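Transcriptional regulator, putative (PDB 2R5F) probably regulates transcription as a DNA-binding factor of the SorC family, with this domain thought to bind a sugar effector. Local coordinates at residues 11-16 against 25-30. Numbering follows the deposited sequence.
With SO4 (sulfate ion), chain C.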
# COMPACT_ATOMS: atom_id res chain seq x y z
N GLU A 11 -18.93 12.47 6.21
CA GLU A 11 -18.64 13.06 7.50
C GLU A 11 -17.58 12.26 8.30
O GLU A 11 -16.69 12.83 8.93
CB GLU A 11 -19.93 13.22 8.29
CG GLU A 11 -20.99 14.06 7.57
CD GLU A 11 -22.27 14.20 8.36
OE1 GLU A 11 -22.47 13.44 9.35
OE2 GLU A 11 -23.08 15.10 8.01
N LEU A 12 -17.67 10.95 8.26
CA LEU A 12 -16.66 10.11 8.91
C LEU A 12 -15.27 10.33 8.27
O LEU A 12 -14.27 10.51 8.96
CB LEU A 12 -17.09 8.63 8.84
CG LEU A 12 -16.24 7.51 9.43
CD1 LEU A 12 -15.94 7.82 10.89
CD2 LEU A 12 -17.00 6.17 9.31
N GLU A 13 -15.23 10.33 6.93
CA GLU A 13 -14.02 10.68 6.19
C GLU A 13 -13.39 11.99 6.68
O GLU A 13 -12.20 12.04 7.03
CB GLU A 13 -14.34 10.78 4.70
CG GLU A 13 -14.62 9.42 4.07
CD GLU A 13 -14.99 9.49 2.57
OE1 GLU A 13 -14.92 10.58 1.97
OE2 GLU A 13 -15.35 8.43 2.00
N THR A 14 -14.22 13.05 6.71
CA THR A 14 -13.82 14.37 7.19
C THR A 14 -13.22 14.39 8.62
O THR A 14 -12.17 15.01 8.84
CB THR A 14 -15.01 15.37 7.11
OG1 THR A 14 -15.31 15.56 5.72
CG2 THR A 14 -14.65 16.68 7.72
N ARG A 15 -13.87 13.73 9.58
CA ARG A 15 -13.36 13.67 10.97
C ARG A 15 -12.00 12.98 11.07
O ARG A 15 -11.11 13.44 11.78
CB ARG A 15 -14.38 13.01 11.93
CG ARG A 15 -15.66 13.84 12.14
CD ARG A 15 -16.62 13.24 13.20
NE ARG A 15 -17.25 12.01 12.72
CZ ARG A 15 -18.44 11.96 12.11
NH1 ARG A 15 -19.14 13.08 11.92
NH2 ARG A 15 -18.92 10.80 11.69
N LEU A 16 -11.84 11.87 10.34
CA LEU A 16 -10.59 11.12 10.30
C LEU A 16 -9.45 11.96 9.70
O LEU A 16 -8.35 11.99 10.24
CB LEU A 16 -10.78 9.79 9.54
CG LEU A 16 -11.66 8.72 10.21
CD1 LEU A 16 -11.68 7.44 9.40
CD2 LEU A 16 -11.21 8.42 11.60
N VAL A 25 -9.28 10.50 3.15
CA VAL A 25 -9.73 9.18 3.59
C VAL A 25 -10.95 8.87 2.71
O VAL A 25 -11.79 9.73 2.47
CB VAL A 25 -10.12 9.21 5.09
CG1 VAL A 25 -10.89 7.97 5.47
CG2 VAL A 25 -8.90 9.47 6.00
N ILE A 26 -10.99 7.65 2.19
CA ILE A 26 -12.11 7.16 1.39
C ILE A 26 -12.67 6.01 2.19
O ILE A 26 -11.92 5.10 2.52
CB ILE A 26 -11.62 6.67 0.02
CG1 ILE A 26 -10.97 7.84 -0.73
CG2 ILE A 26 -12.75 5.95 -0.74
CD1 ILE A 26 -10.86 7.73 -2.23
N VAL A 27 -13.96 6.05 2.50
CA VAL A 27 -14.59 4.98 3.28
C VAL A 27 -15.55 4.17 2.41
O VAL A 27 -16.44 4.73 1.74
CB VAL A 27 -15.30 5.49 4.59
CG1 VAL A 27 -16.11 4.38 5.24
CG2 VAL A 27 -14.29 6.03 5.59
N VAL A 28 -15.35 2.85 2.43
CA VAL A 28 -16.12 1.90 1.65
C VAL A 28 -16.97 1.02 2.58
O VAL A 28 -16.60 0.81 3.73
CB VAL A 28 -15.22 1.05 0.69
CG1 VAL A 28 -14.23 1.96 -0.07
CG2 VAL A 28 -14.42 -0.06 1.46
N GLU A 29 -18.12 0.56 2.08
CA GLU A 29 -18.90 -0.44 2.78
C GLU A 29 -18.64 -1.83 2.17
O GLU A 29 -18.82 -2.03 0.97
CB GLU A 29 -20.40 -0.12 2.72
CG GLU A 29 -20.80 1.18 3.40
CD GLU A 29 -22.29 1.45 3.35
OE1 GLU A 29 -22.99 0.81 2.55
OE2 GLU A 29 -22.77 2.31 4.10
N ALA A 30 -18.22 -2.77 3.00
CA ALA A 30 -18.11 -4.16 2.59
C ALA A 30 -19.50 -4.75 2.42
O ALA A 30 -20.41 -4.43 3.18
CB ALA A 30 -17.33 -4.96 3.63
S SO4 C . -20.96 8.89 8.89
O1 SO4 C . -20.63 9.47 10.20
O2 SO4 C . -22.36 9.15 8.54
O3 SO4 C . -20.13 9.55 7.87
O4 SO4 C . -20.77 7.44 8.97
O HOH W 1 -17.66 7.35 2.26
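E13 sets CG beside its backbone N (chi1 -71°) and runs on extended (chi2 178°), which carries its carboxylate across to V27 N. Helix 10-20 here packs on strand 24-28, an edge strand of the parallel part of the Rossmann-like sheet in the putative sugar-binding domain. The strand pairs in parallel with strand 251-255 through I26 and V28. On its other edge, V27 N donates to E13 OE2 at 2.8 Å. The bond is nearly straight (166°), but the N-H meets the oxygen from above the carboxylate plane. A water donates to E13 OE2 and V27 O, so the carboxylate is linked to V27 O through it. The aliphatic part of E13 lies alongside V27 and runs the opposite way, with E13 CG 3.7 Å from V27 CG2. One turn on, L16 crosses V25 at about a right angle; L16 CB meets V25 CG2 and L16 CD1 meets V25 CG1, both at 4.0 Å. A259 of helix 256-262 touches L12, L16 and V27. A sulfate, probably from crystallisation, binds L12 N, R15 and H9. R15 NH2 donates to sulfate O1 at 2.6 Å, at the guanidinium edge, while E11 O lies over one face.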